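Side-chain contacts in phosphonate monoester hydrolase (Ruegeria pomeroyi, PDB 4UPK), which is a hydrolase of the sulfatase family, in the alkaline phosphatase clan, with a mixed beta-sheet packed among helices: residues F157-T161 with E162-E166; E210-D213 with T214-L217; I328-L331 with K332-Q336. All blocks are in the same frame, centred on the assembly; numbering follows the deposited sequence.

Interaction 1 lies where strand 158-162 passes into a loop, interaction 2 at the start of helix 213-224 and interaction 3 at the end of helix 303-333. Interactions 1 and 2 have centres about 14 Å apart and touch directly: M163 CE of interaction 1 lies 3.3 Å from F216 CD2 of interaction 2, and L217 packs on the same methyl. Interaction 3 makes no touch with either, its nearest atoms being about 12 Å from interaction 1 and about 11 Å from interaction 2. Interaction 2 nevertheless shares an element with interaction 3, because T214 and A215 pack on an earlier part of helix 303-333.

Interaction 1: residues F157-T161 with E162-E166; sequences FHEVT and EMRLE
E159 OE2 is gripped by R164 NH2 at 3.1 Å and by a water that donates to it. The first bond is a salt bridge with an N-H...O angle of 152°; it uses the syn lone pair of OE2, with the oxygen tilted slightly from the guanidinium plane at its edge. The same water closes a weak 3.1 Å link to R164 NE, bridging the two ions. A single N-H...O bond joins them directly, R164 NH2 being 3.9 Å from E159 OE1, and the planes stand 47° apart, unlike a coplanar two-bond pairing. E159 reaches this place as an extended chain with CG anti to the backbone N (chi1 -165°), running alongside E162, whose CB lies 3.5 Å from E159 OE1. E162 then bends at chi2, and its OE2 accepts from R164 N at 3.1 Å, on the anti side of the carboxylate. OE2 also accepts from S168 N and OE1 from Y169 N; the ion pair of OE2 with R164 NE is long, the oxygen lying well out of the guanidinium plane. Away from the charged groups, T161 CG2 and M163 CE meet at 4.2 Å. E159 OE1 bonds H158 NE2 of the second subunit, and the reverse pair repeats the bond. The whole is a salt-bridge network of E159, E162 and R164 at a subunit interface, where strand 158-162 turns out of the mixed central sheet.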
ATOM      1  N   PHE A 157      17.576   5.650   0.215  1.00 20.24           N
ATOM      2  CA  PHE A 157      18.808   6.340   0.593  1.00 18.30           C
ATOM      3  C   PHE A 157      18.692   6.972   1.954  1.00 24.24           C
ATOM      4  O   PHE A 157      17.680   7.603   2.274  1.00 24.01           O
ATOM      5  CB  PHE A 157      19.237   7.389  -0.453  1.00 18.63           C
ATOM      6  CG  PHE A 157      20.022   6.845  -1.624  1.00 18.96           C
ATOM      7  CD1 PHE A 157      21.373   6.533  -1.494  1.00 21.58           C
ATOM      8  CD2 PHE A 157      19.415   6.644  -2.855  1.00 20.32           C
ATOM      9  CE1 PHE A 157      22.102   6.011  -2.574  1.00 21.89           C
ATOM     10  CE2 PHE A 157      20.143   6.127  -3.938  1.00 23.70           C
ATOM     11  CZ  PHE A 157      21.486   5.820  -3.791  1.00 21.50           C
ATOM     12  N   HIS A 158      19.733   6.782   2.768  1.00 22.01           N
ATOM     13  CA  HIS A 158      19.796   7.352   4.090  1.00 22.63           C
ATOM     14  C   HIS A 158      20.752   8.533   3.974  1.00 25.37           C
ATOM     15  O   HIS A 158      21.952   8.370   3.731  1.00 22.95           O
ATOM     16  CB  HIS A 158      20.231   6.335   5.146  1.00 24.40           C
ATOM     17  CG  HIS A 158      19.966   6.805   6.543  1.00 28.40           C
ATOM     18  ND1 HIS A 158      18.815   6.434   7.222  1.00 30.76           N
ATOM     19  CD2 HIS A 158      20.705   7.612   7.341  1.00 30.59           C
ATOM     20  CE1 HIS A 158      18.895   7.011   8.412  1.00 30.65           C
ATOM     21  NE2 HIS A 158      20.021   7.723   8.535  1.00 30.75           N
ATOM     22  N   GLU A 159      20.182   9.737   4.055  1.00 21.83           N
ATOM     23  CA  GLU A 159      20.934  10.966   3.908  1.00 21.37           C
ATOM     24  C   GLU A 159      21.752  11.293   5.156  1.00 25.77           C
ATOM     25  O   GLU A 159      21.189  11.446   6.233  1.00 26.19           O
ATOM     26  CB  GLU A 159      19.987  12.106   3.539  1.00 21.66           C
ATOM     27  CG  GLU A 159      20.685  13.332   3.006  1.00 18.59           C
ATOM     28  CD  GLU A 159      19.713  14.467   2.799  1.00 23.31           C
ATOM     29  OE1 GLU A 159      19.214  15.002   3.812  1.00 22.98           O
ATOM     30  OE2 GLU A 159      19.453  14.829   1.629  1.00 16.66           O
ATOM     31  N   VAL A 160      23.083  11.369   4.992  1.00 22.34           N
ATOM     32  CA  VAL A 160      24.045  11.728   6.030  1.00 21.98           C
ATOM     33  C   VAL A 160      24.299  13.257   5.955  1.00 26.17           C
ATOM     34  O   VAL A 160      24.225  13.940   6.977  1.00 26.19           O
ATOM     35  CB  VAL A 160      25.352  10.893   5.952  1.00 24.90           C
ATOM     36  CG1 VAL A 160      26.190  11.092   7.212  1.00 24.57           C
ATOM     37  CG2 VAL A 160      25.048   9.409   5.750  1.00 24.54           C
ATOM     38  N   THR A 161      24.561  13.781   4.735  1.00 21.82           N
ATOM     39  CA  THR A 161      24.777  15.192   4.453  1.00 19.42           C
ATOM     40  C   THR A 161      23.949  15.574   3.243  1.00 20.79           C
ATOM     41  O   THR A 161      24.119  14.983   2.169  1.00 20.40           O
ATOM     42  CB  THR A 161      26.260  15.498   4.221  1.00 21.44           C
ATOM     43  OG1 THR A 161      27.011  15.065   5.348  1.00 18.67           O
ATOM     44  CG2 THR A 161      26.530  17.020   3.955  1.00 19.74           C
ATOM     45  N   GLU A 162      23.078  16.592   3.418  1.00 15.04           N
ATOM     46  CA  GLU A 162      22.257  17.169   2.362  1.00 14.60           C
ATOM     47  C   GLU A 162      23.133  18.178   1.618  1.00 18.06           C
ATOM     48  O   GLU A 162      23.681  19.102   2.224  1.00 16.74           O
ATOM     49  CB  GLU A 162      21.006  17.862   2.955  1.00 16.01           C
ATOM     50  CG  GLU A 162      20.136  18.598   1.935  1.00 17.99           C
ATOM     51  CD  GLU A 162      20.493  20.053   1.682  1.00 28.60           C
ATOM     52  OE1 GLU A 162      20.534  20.832   2.661  1.00 20.50           O
ATOM     53  OE2 GLU A 162      20.743  20.414   0.507  1.00 16.01           O
ATOM     54  N   MET A 163      23.234  18.021   0.305  1.00 15.46           N
ATOM     55  CA  MET A 163      24.029  18.913  -0.523  1.00 14.89           C
ATOM     56  C   MET A 163      23.482  18.956  -1.947  1.00 18.01           C
ATOM     57  O   MET A 163      24.107  18.474  -2.897  1.00 16.95           O
ATOM     58  CB  MET A 163      25.531  18.583  -0.453  1.00 17.30           C
ATOM     59  CG  MET A 163      26.430  19.607  -1.154  1.00 20.56           C
ATOM     60  SD  MET A 163      27.478  20.629  -0.075  1.00 24.52           S
ATOM     61  CE  MET A 163      27.993  19.540   0.934  1.00 21.45           C
ATOM     62  N   ARG A 164      22.296  19.562  -2.070  1.00 14.45           N
ATOM     63  CA  ARG A 164      21.633  19.808  -3.335  1.00 14.23           C
ATOM     64  C   ARG A 164      21.914  21.278  -3.668  1.00 17.96           C
ATOM     65  O   ARG A 164      21.847  22.127  -2.777  1.00 17.70           O
ATOM     66  CB  ARG A 164      20.114  19.570  -3.214  1.00 14.58           C
ATOM     67  CG  ARG A 164      19.741  18.309  -2.474  1.00 15.46           C
ATOM     68  CD  ARG A 164      18.345  18.430  -1.905  1.00 25.83           C
ATOM     69  NE  ARG A 164      18.228  17.673  -0.663  1.00 24.78           N
ATOM     70  CZ  ARG A 164      17.093  17.481  -0.008  1.00 34.13           C
ATOM     71  NH1 ARG A 164      15.956  17.980  -0.476  1.00 30.67           N
ATOM     72  NH2 ARG A 164      17.083  16.793   1.122  1.00 17.26           N
ATOM     73  N   LEU A 165      22.210  21.570  -4.954  1.00 15.89           N
ATOM     74  CA  LEU A 165      22.549  22.889  -5.472  1.00 15.05           C
ATOM     75  C   LEU A 165      21.614  24.027  -5.055  1.00 19.11           C
ATOM     76  O   LEU A 165      22.096  25.055  -4.588  1.00 20.39           O
ATOM     77  CB  LEU A 165      22.826  22.853  -6.988  1.00 14.75           C
ATOM     78  CG  LEU A 165      23.206  24.175  -7.683  1.00 18.96           C
ATOM     79  CD1 LEU A 165      24.528  24.747  -7.154  1.00 17.94           C
ATOM     80  CD2 LEU A 165      23.251  23.989  -9.195  1.00 21.09           C
ATOM     81  N   GLU A 166      20.310  23.835  -5.148  1.00 16.68           N
ATOM     82  CA  GLU A 166      19.338  24.876  -4.772  1.00 17.41           C
ATOM     83  C   GLU A 166      19.085  24.974  -3.252  1.00 22.37           C
ATOM     84  O   GLU A 166      18.416  25.913  -2.798  1.00 23.82           O
ATOM     85  CB  GLU A 166      18.020  24.737  -5.568  1.00 19.28           C
ATOM     86  CG  GLU A 166      18.170  24.811  -7.098  1.00 33.72           C
ATOM     87  CD  GLU A 166      18.892  26.007  -7.709  1.00 51.70           C
ATOM     88  OE1 GLU A 166      18.587  27.160  -7.324  1.00 45.81           O
ATOM     89  OE2 GLU A 166      19.750  25.790  -8.595  1.00 40.21           O
TER
HETATM   90  O   HOH W   1      20.205  15.309  -0.738  1.00  8.29           O

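Interaction 2: residues E210-D213 with T214-L217; sequences EDSD and TAFL
S212 O accepts from F216 N at 2.9 Å and D213 O from L217 N at 3.1 Å, the four-residue spacing that marks the first turn of helix 213-224. Ahead of these, S212 OG takes the N-H of A215 at 3.1 Å along an almost straight line (172°). The hydroxyl is placed there by a chi1 of 88°, between the backbone N and the carbonyl carbon, which turns OG back over the start of the helix. This is a serine N-cap: a side-chain oxygen stands in for the carbonyl that a preceding turn would have supplied to A215 N. S212 OG is further bonded to E319 OE2 of helix 303-333, which is consistent with E319 holding the hydroxyl in its capping position. A215 CB touches the same OG at 3.5 Å. D213, the first helical residue, curls its carboxylate round to its neighbour: OD1 accepts from T214 N at 3.0 Å, but the donor comes from above the carboxylate plane and the angle of 136° is bent. OD2 of that group pairs with R241 in a salt bridge, and the two bonds together restrict its rotation. F216 approaches by its CB, 3.2 Å from S212 O; beyond that, CG anti to the backbone N carries the ring away from the loop, toward H174 and W171, whose rings it meets obliquely. T214 CB lies 3.8 Å from S212 OG, and its side chain packs on V320 and H323 of helix 303-333.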
ATOM      1  N   GLU A 210      39.394  25.937   1.426  1.00 15.30           N
ATOM      2  CA  GLU A 210      39.067  25.048   2.537  1.00 15.57           C
ATOM      3  C   GLU A 210      37.605  25.173   2.991  1.00 19.45           C
ATOM      4  O   GLU A 210      37.139  24.319   3.753  1.00 21.33           O
ATOM      5  CB  GLU A 210      40.045  25.245   3.723  1.00 17.32           C
ATOM      6  CG  GLU A 210      40.167  26.679   4.196  1.00 27.71           C
ATOM      7  CD  GLU A 210      41.402  27.396   3.677  1.00 48.94           C
ATOM      8  OE1 GLU A 210      41.461  27.712   2.465  1.00 29.95           O
ATOM      9  OE2 GLU A 210      42.315  27.648   4.496  1.00 50.01           O
ATOM     10  N   ASP A 211      36.891  26.221   2.526  1.00 13.75           N
ATOM     11  CA  ASP A 211      35.487  26.466   2.862  1.00 13.07           C
ATOM     12  C   ASP A 211      34.521  26.249   1.677  1.00 18.58           C
ATOM     13  O   ASP A 211      33.332  26.568   1.776  1.00 18.27           O
ATOM     14  CB  ASP A 211      35.325  27.867   3.476  1.00 13.30           C
ATOM     15  CG  ASP A 211      36.032  28.008   4.804  1.00 26.66           C
ATOM     16  OD1 ASP A 211      35.994  27.049   5.603  1.00 30.05           O
ATOM     17  OD2 ASP A 211      36.601  29.076   5.057  1.00 33.02           O
ATOM     18  N   SER A 212      35.046  25.712   0.562  1.00 16.38           N
ATOM     19  CA  SER A 212      34.290  25.483  -0.671  1.00 16.25           C
ATOM     20  C   SER A 212      33.271  24.356  -0.544  1.00 17.24           C
ATOM     21  O   SER A 212      33.357  23.543   0.369  1.00 17.05           O
ATOM     22  CB  SER A 212      35.236  25.227  -1.843  1.00 19.03           C
ATOM     23  OG  SER A 212      35.584  23.855  -1.971  1.00 20.33           O
ATOM     24  N   ASP A 213      32.316  24.324  -1.472  1.00 12.36           N
ATOM     25  CA  ASP A 213      31.287  23.289  -1.584  1.00 11.34           C
ATOM     26  C   ASP A 213      31.904  21.892  -1.745  1.00 16.29           C
ATOM     27  O   ASP A 213      31.495  20.980  -1.023  1.00 16.04           O
ATOM     28  CB  ASP A 213      30.292  23.626  -2.716  1.00 12.21           C
ATOM     29  CG  ASP A 213      30.856  24.109  -4.047  1.00 21.43           C
ATOM     30  OD1 ASP A 213      32.118  24.218  -4.175  1.00 20.62           O
ATOM     31  OD2 ASP A 213      30.048  24.369  -4.964  1.00 24.03           O
ATOM     32  N   THR A 214      32.951  21.753  -2.628  1.00 12.60           N
ATOM     33  CA  THR A 214      33.730  20.524  -2.862  1.00 11.40           C
ATOM     34  C   THR A 214      34.426  20.046  -1.590  1.00 14.67           C
ATOM     35  O   THR A 214      34.300  18.871  -1.250  1.00 15.27           O
ATOM     36  CB  THR A 214      34.727  20.725  -4.022  1.00 17.10           C
ATOM     37  OG1 THR A 214      34.006  21.112  -5.199  1.00 18.46           O
ATOM     38  CG2 THR A 214      35.589  19.481  -4.297  1.00 13.06           C
ATOM     39  N   ALA A 215      35.187  20.952  -0.913  1.00 11.77           N
ATOM     40  CA  ALA A 215      35.949  20.683   0.316  1.00 11.20           C
ATOM     41  C   ALA A 215      35.018  20.279   1.456  1.00 14.03           C
ATOM     42  O   ALA A 215      35.276  19.294   2.147  1.00 14.13           O
ATOM     43  CB  ALA A 215      36.763  21.910   0.721  1.00 11.82           C
ATOM     44  N   PHE A 216      33.938  21.048   1.641  1.00 10.03           N
ATOM     45  CA  PHE A 216      32.941  20.823   2.683  1.00  8.82           C
ATOM     46  C   PHE A 216      32.297  19.440   2.591  1.00 14.27           C
ATOM     47  O   PHE A 216      32.193  18.770   3.628  1.00 16.24           O
ATOM     48  CB  PHE A 216      31.899  21.964   2.711  1.00  8.98           C
ATOM     49  CG  PHE A 216      30.796  21.750   3.709  1.00 10.12           C
ATOM     50  CD1 PHE A 216      30.972  22.094   5.045  1.00 12.19           C
ATOM     51  CD2 PHE A 216      29.608  21.120   3.333  1.00 10.10           C
ATOM     52  CE1 PHE A 216      29.971  21.831   5.991  1.00 12.13           C
ATOM     53  CE2 PHE A 216      28.613  20.853   4.277  1.00 12.59           C
ATOM     54  CZ  PHE A 216      28.791  21.226   5.597  1.00  9.59           C
ATOM     55  N   LEU A 217      31.873  19.010   1.379  1.00  9.12           N
ATOM     56  CA  LEU A 217      31.238  17.686   1.195  1.00  9.57           C
ATOM     57  C   LEU A 217      32.200  16.545   1.521  1.00 14.40           C
ATOM     58  O   LEU A 217      31.819  15.609   2.213  1.00 16.06           O
ATOM     59  CB  LEU A 217      30.629  17.522  -0.216  1.00  9.33           C
ATOM     60  CG  LEU A 217      29.752  16.293  -0.465  1.00 13.34           C
ATOM     61  CD1 LEU A 217      28.542  16.218   0.492  1.00 13.20           C
ATOM     62  CD2 LEU A 217      29.289  16.266  -1.861  1.00 12.45           C
TER

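Interaction 3: residues I328-L331 with K332-Q336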
ATOM      1  N   ILE A 328      40.305   8.452  -1.310  1.00 14.65           N
ATOM      2  CA  ILE A 328      41.143   7.282  -1.606  1.00 14.96           C
ATOM      3  C   ILE A 328      42.134   7.053  -0.465  1.00 18.54           C
ATOM      4  O   ILE A 328      42.238   5.924  -0.005  1.00 20.14           O
ATOM      5  CB  ILE A 328      41.860   7.395  -3.003  1.00 17.77           C
ATOM      6  CG1 ILE A 328      40.857   7.497  -4.196  1.00 17.49           C
ATOM      7  CG2 ILE A 328      42.902   6.277  -3.213  1.00 18.16           C
ATOM      8  CD1 ILE A 328      39.774   6.326  -4.335  1.00 22.86           C
ATOM      9  N   ALA A 329      42.848   8.123  -0.003  1.00 14.90           N
ATOM     10  CA  ALA A 329      43.821   8.068   1.096  1.00 15.16           C
ATOM     11  C   ALA A 329      43.195   7.505   2.365  1.00 22.28           C
ATOM     12  O   ALA A 329      43.837   6.696   3.033  1.00 24.82           O
ATOM     13  CB  ALA A 329      44.427   9.447   1.370  1.00 15.34           C
ATOM     14  N   HIS A 330      41.936   7.883   2.672  1.00 18.05           N
ATOM     15  CA  HIS A 330      41.176   7.368   3.814  1.00 18.42           C
ATOM     16  C   HIS A 330      41.004   5.847   3.724  1.00 22.51           C
ATOM     17  O   HIS A 330      41.128   5.167   4.739  1.00 24.39           O
ATOM     18  CB  HIS A 330      39.784   8.035   3.894  1.00 18.84           C
ATOM     19  CG  HIS A 330      38.892   7.433   4.940  1.00 22.57           C
ATOM     20  ND1 HIS A 330      39.119   7.638   6.297  1.00 24.08           N
ATOM     21  CD2 HIS A 330      37.831   6.603   4.792  1.00 25.14           C
ATOM     22  CE1 HIS A 330      38.187   6.941   6.927  1.00 24.37           C
ATOM     23  NE2 HIS A 330      37.385   6.305   6.067  1.00 25.17           N
ATOM     24  N   LEU A 331      40.665   5.326   2.530  1.00 17.45           N
ATOM     25  CA  LEU A 331      40.452   3.894   2.299  1.00 16.00           C
ATOM     26  C   LEU A 331      41.752   3.107   2.497  1.00 21.91           C
ATOM     27  O   LEU A 331      41.728   2.049   3.124  1.00 23.01           O
ATOM     28  CB  LEU A 331      39.882   3.617   0.902  1.00 14.85           C
ATOM     29  CG  LEU A 331      38.475   4.124   0.564  1.00 17.26           C
ATOM     30  CD1 LEU A 331      38.123   3.748  -0.826  1.00 15.70           C
ATOM     31  CD2 LEU A 331      37.416   3.586   1.523  1.00 18.87           C
ATOM     32  N   LYS A 332      42.875   3.641   1.978  1.00 17.10           N
ATOM     33  CA  LYS A 332      44.208   3.049   2.104  1.00 17.42           C
ATOM     34  C   LYS A 332      44.660   3.032   3.568  1.00 23.72           C
ATOM     35  O   LYS A 332      45.137   2.001   4.044  1.00 25.65           O
ATOM     36  CB  LYS A 332      45.232   3.803   1.237  1.00 18.91           C
ATOM     37  CG  LYS A 332      44.862   3.825  -0.252  1.00 29.30           C
ATOM     38  CD  LYS A 332      46.027   3.479  -1.138  1.00 27.05           C
ATOM     39  CE  LYS A 332      45.631   3.458  -2.582  1.00 35.72           C
ATOM     40  NZ  LYS A 332      46.744   2.974  -3.434  1.00 51.26           N
ATOM     41  N   GLU A 333      44.487   4.162   4.276  1.00 19.74           N
ATOM     42  CA  GLU A 333      44.847   4.356   5.677  1.00 20.02           C
ATOM     43  C   GLU A 333      44.112   3.403   6.600  1.00 24.45           C
ATOM     44  O   GLU A 333      44.688   2.984   7.595  1.00 25.29           O
ATOM     45  CB  GLU A 333      44.555   5.806   6.103  1.00 21.38           C
ATOM     46  CG  GLU A 333      45.683   6.777   5.780  1.00 35.98           C
ATOM     47  CD  GLU A 333      45.278   8.204   5.451  1.00 60.04           C
ATOM     48  OE1 GLU A 333      44.183   8.644   5.880  1.00 57.85           O
ATOM     49  OE2 GLU A 333      46.071   8.887   4.761  1.00 46.67           O
ATOM     50  N   THR A 334      42.831   3.099   6.296  1.00 19.76           N
ATOM     51  CA  THR A 334      41.968   2.216   7.085  1.00 18.82           C
ATOM     52  C   THR A 334      42.067   0.748   6.634  1.00 24.17           C
ATOM     53  O   THR A 334      41.451  -0.131   7.253  1.00 23.75           O
ATOM     54  CB  THR A 334      40.510   2.734   7.076  1.00 24.35           C
ATOM     55  OG1 THR A 334      40.040   2.874   5.729  1.00 26.36           O
ATOM     56  CG2 THR A 334      40.347   4.057   7.821  1.00 20.07           C
ATOM     57  N   GLY A 335      42.842   0.500   5.570  1.00 21.37           N
ATOM     58  CA  GLY A 335      43.018  -0.819   4.973  1.00 21.87           C
ATOM     59  C   GLY A 335      41.737  -1.333   4.338  1.00 23.82           C
ATOM     60  O   GLY A 335      41.476  -2.535   4.341  1.00 22.54           O
ATOM     61  N   GLN A 336      40.919  -0.409   3.804  1.00 20.58           N
ATOM     62  CA  GLN A 336      39.629  -0.710   3.186  1.00 20.56           C
ATOM     63  C   GLN A 336      39.638  -0.563   1.661  1.00 24.74           C
ATOM     64  O   GLN A 336      38.655  -0.916   1.036  1.00 25.49           O
ATOM     65  CB  GLN A 336      38.528   0.178   3.786  1.00 21.17           C
ATOM     66  CG  GLN A 336      38.167  -0.133   5.242  1.00 10.06           C
ATOM     67  CD  GLN A 336      37.041   0.785   5.684  1.00 26.25           C
ATOM     68  OE1 GLN A 336      35.884   0.369   5.798  1.00 17.69           O
ATOM     69  NE2 GLN A 336      37.332   2.073   5.852  1.00 12.63           N
TER
HETATM   70  O   HOH W   2      35.842   4.264   6.817  1.00 19.39           O
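H330 O receives two donors from T334, its hydroxyl OG1 at 2.7 Å and its backbone N at 3.1 Å, which reach the oxygen from opposite faces of the carbonyl plane. They sit at the close of helix 303-333, which ends in a Schellman motif defined by two other bonds: Q336 N to L331 O at 2.7 Å and G335 N to K332 O at 3.1 Å, with G335 turned to a positive phi of 67°. The T334 side chain serves both the helix end and the H330 ring. Its chi1 of 56° puts OG1 between the backbone N and the carbonyl carbon, back against H330 O, and directs CG2 over one face of the imidazole. That methyl lies 4.1 Å from the ring centroid, 28° off the normal, a CH-pi contact. With CG anti to the backbone N, the H330 ring swings toward the helix end and offers a face to this methyl, the two side chains crossing at a slant. Two residues earlier along the helix, I328 and K332 run side by side, the CG2 methyl of I328 meeting K332 CE at 4.0 Å, and K332 makes a cation-pi contact with Y337. Farther out, Q336 NE2 donates to T334 OG1 at 2.8 Å, nearly straight and in the amide plane, so this hydroxyl both gives to H330 O and takes from Q336. The other end of the amide, OE1, is bonded to W233 NE1, so both ends of the amide are held, while L331 packs inward on L37 and I342 of the central sheet. A water bridges the H330 ring and the Q336 amide: it lies at the edge of the imidazole, in its plane, 2.7 Å from H330 NE2, and accepts from Q336 NE2.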